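Local coordinates for uncharacterized protein YfeY (Escherichia coli, PDB 2QZB) that is of unknown function but belongs to the DUF1131 family, is made with a signal peptide and is probably a lipoprotein, at residues 22-27 and 68-73. Residues are numbered along the deposited sequence; the frame is centred on the assembly and turned at random.
Sequences GELTAS and VAMVIN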
ATOM      1  N   GLY A  22     -10.877  -5.536   1.814  1.00 31.49           N
ATOM      2  CA  GLY A  22     -12.337  -5.743   1.891  1.00 32.77           C
ATOM      3  C   GLY A  22     -12.750  -6.792   0.873  1.00 34.20           C
ATOM      4  O   GLY A  22     -12.294  -7.925   0.932  1.00 34.83           O
ATOM      5  N   GLU A  23     -13.582  -6.415  -0.088  1.00 34.23           N
ATOM      6  CA  GLU A  23     -14.022  -7.359  -1.110  1.00 35.11           C
ATOM      7  C   GLU A  23     -13.265  -7.165  -2.435  1.00 34.46           C
ATOM      8  O   GLU A  23     -13.549  -7.813  -3.432  1.00 34.64           O
ATOM      9  CB  GLU A  23     -15.547  -7.275  -1.299  1.00 36.01           C
ATOM     10  CG  GLU A  23     -16.370  -7.133   0.026  1.00 40.86           C
ATOM     11  CD  GLU A  23     -16.269  -8.348   0.996  1.00 49.50           C
ATOM     12  OE1 GLU A  23     -17.310  -9.003   1.239  1.00 51.18           O
ATOM     13  OE2 GLU A  23     -15.169  -8.643   1.544  1.00 53.11           O
ATOM     14  N   LEU A  24     -12.277  -6.280  -2.433  1.00 33.63           N
ATOM     15  CA  LEU A  24     -11.368  -6.127  -3.569  1.00 32.23           C
ATOM     16  C   LEU A  24     -10.316  -7.243  -3.497  1.00 32.97           C
ATOM     17  O   LEU A  24      -9.589  -7.346  -2.522  1.00 32.50           O
ATOM     18  CB  LEU A  24     -10.699  -4.765  -3.533  1.00 30.70           C
ATOM     19  CG  LEU A  24     -11.578  -3.516  -3.595  1.00 31.02           C
ATOM     20  CD1 LEU A  24     -10.764  -2.296  -3.239  1.00 28.30           C
ATOM     21  CD2 LEU A  24     -12.180  -3.337  -5.003  1.00 28.79           C
ATOM     22  N   THR A  25     -10.289  -8.097  -4.517  1.00 33.69           N
ATOM     23  CA  THR A  25      -9.464  -9.310  -4.520  1.00 34.40           C
ATOM     24  C   THR A  25      -8.815  -9.493  -5.886  1.00 34.35           C
ATOM     25  O   THR A  25      -9.005  -8.670  -6.811  1.00 32.33           O
ATOM     26  CB  THR A  25     -10.255 -10.625  -4.106  1.00 35.36           C
ATOM     27  OG1 THR A  25     -11.081 -11.078  -5.188  1.00 37.87           O
ATOM     28  CG2 THR A  25     -11.111 -10.438  -2.851  1.00 34.47           C
ATOM     29  N   ALA A  26      -8.017 -10.552  -6.005  1.00 34.68           N
ATOM     30  CA  ALA A  26      -7.379 -10.894  -7.272  1.00 35.38           C
ATOM     31  C   ALA A  26      -8.433 -11.218  -8.345  1.00 35.94           C
ATOM     32  O   ALA A  26      -8.162 -11.087  -9.534  1.00 36.51           O
ATOM     33  CB  ALA A  26      -6.423 -12.068  -7.097  1.00 35.58           C
ATOM     34  N   SER A  27      -9.627 -11.633  -7.947  1.00 36.63           N
ATOM     35  CA  SER A  27     -10.655 -11.926  -8.972  1.00 38.02           C
ATOM     36  C   SER A  27     -11.532 -10.717  -9.344  1.00 38.00           C
ATOM     37  O   SER A  27     -12.343 -10.796 -10.273  1.00 38.51           O
ATOM     38  CB  SER A  27     -11.503 -13.148  -8.603  1.00 38.78           C
ATOM     39  OG  SER A  27     -11.821 -13.179  -7.217  1.00 41.60           O
ATOM     40  N   VAL A  68      -6.219  10.796  -1.981  1.00 23.56           N
ATOM     41  CA  VAL A  68      -6.289   9.445  -2.474  1.00 21.50           C
ATOM     42  C   VAL A  68      -6.316   8.526  -1.273  1.00 21.28           C
ATOM     43  O   VAL A  68      -5.444   8.595  -0.421  1.00 20.57           O
ATOM     44  CB  VAL A  68      -5.094   9.144  -3.428  1.00 23.14           C
ATOM     45  CG1 VAL A  68      -5.112   7.730  -3.893  1.00 19.94           C
ATOM     46  CG2 VAL A  68      -5.151  10.065  -4.606  1.00 21.48           C
ATOM     47  N   ALA A  69      -7.353   7.701  -1.182  1.00 21.53           N
ATOM     48  CA  ALA A  69      -7.448   6.663  -0.126  1.00 21.33           C
ATOM     49  C   ALA A  69      -6.806   5.326  -0.537  1.00 21.18           C
ATOM     50  O   ALA A  69      -6.301   4.582   0.319  1.00 20.30           O
ATOM     51  CB  ALA A  69      -8.906   6.415   0.251  1.00 21.32           C
ATOM     52  N   MET A  70      -6.869   4.999  -1.839  1.00 21.44           N
ATOM     53  CA  MET A  70      -6.288   3.746  -2.404  1.00 20.91           C
ATOM     54  C   MET A  70      -6.017   3.988  -3.863  1.00 21.74           C
ATOM     55  O   MET A  70      -6.794   4.687  -4.542  1.00 21.07           O
ATOM     56  CB  MET A  70      -7.254   2.527  -2.449  1.00 20.85           C
ATOM     57  CG  MET A  70      -7.976   2.079  -1.200  1.00 23.60           C
ATOM     58  SD  MET A  70      -9.010   0.581  -1.447  1.00 19.28           S
ATOM     59  CE  MET A  70     -10.099   0.913  -0.090  1.00 25.28           C
ATOM     60  N   VAL A  71      -4.976   3.320  -4.347  1.00 22.13           N
ATOM     61  CA  VAL A  71      -4.676   3.199  -5.778  1.00 22.05           C
ATOM     62  C   VAL A  71      -4.817   1.736  -6.139  1.00 22.48           C
ATOM     63  O   VAL A  71      -4.160   0.891  -5.532  1.00 22.28           O
ATOM     64  CB  VAL A  71      -3.232   3.617  -6.111  1.00 21.73           C
ATOM     65  CG1 VAL A  71      -2.999   3.568  -7.669  1.00 23.30           C
ATOM     66  CG2 VAL A  71      -2.889   5.028  -5.560  1.00 22.96           C
ATOM     67  N   ILE A  72      -5.664   1.434  -7.125  1.00 21.30           N
ATOM     68  CA  ILE A  72      -5.891   0.098  -7.545  1.00 22.18           C
ATOM     69  C   ILE A  72      -5.278  -0.101  -8.939  1.00 24.40           C
ATOM     70  O   ILE A  72      -5.533   0.689  -9.882  1.00 23.80           O
ATOM     71  CB  ILE A  72      -7.400  -0.188  -7.592  1.00 21.52           C
ATOM     72  CG1 ILE A  72      -8.036   0.079  -6.226  1.00 21.98           C
ATOM     73  CG2 ILE A  72      -7.636  -1.604  -8.060  1.00 23.16           C
ATOM     74  CD1 ILE A  72      -9.591   0.017  -6.236  1.00 22.54           C
ATOM     75  N   ASN A  73      -4.455  -1.133  -9.053  1.00 25.74           N
ATOM     76  CA  ASN A  73      -3.762  -1.495 -10.303  1.00 27.79           C
ATOM     77  C   ASN A  73      -4.130  -2.903 -10.689  1.00 28.76           C
ATOM     78  O   ASN A  73      -4.595  -3.687  -9.858  1.00 28.59           O
ATOM     79  CB  ASN A  73      -2.232  -1.356 -10.166  1.00 28.42           C
ATOM     80  CG  ASN A  73      -1.752   0.077 -10.313  1.00 30.23           C
ATOM     81  OD1 ASN A  73      -1.779   0.627 -11.407  1.00 37.04           O
ATOM     82  ND2 ASN A  73      -1.275   0.676  -9.230  1.00 30.76           N
TER
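In the hydrophobic core between the antiparallel sheet on one side and helix 32-38 with its preceding loop on the other, Leu-24, in the loop between strand 20-21 and that helix, packs against Met-70 and Ile-72 of strand 67-73. Met-70 and Ile-72, two apart on the strand with Val-71 between them, both direct their CB atoms toward the loop, and a single methyl of the leucine, CD1, serves both. With CG anti to the carbonyl carbon and beside the backbone N (chi1 -60°), Leu-24 sets CD1 against both strand side chains. The backbones stay well apart, 9.2 Å between Leu-24 CA and Ile-72 CA, and no hydrogen bond joins them; side chains alone bridge the distance. A classic beta bulge, in which Ala-69 and Met-70 both face Val-62 of strand 55-64, takes in the first of the two touching strand residues. All three apolar residues are buried: Ile-82 of the adjacent strand touches both Leu-24 and Met-70, Ile-89 touches Met-70, and helix 32-38 adds Ala-38 against Leu-24 and Ile-35 against Ile-72. Ile-72 meets the leucine roughly at a right angle, its CD1 4.0 Å from Leu-24 CD1, and the thioether of Met-70 approaches that same methyl with SD 3.8 Å from Leu-24 CD1.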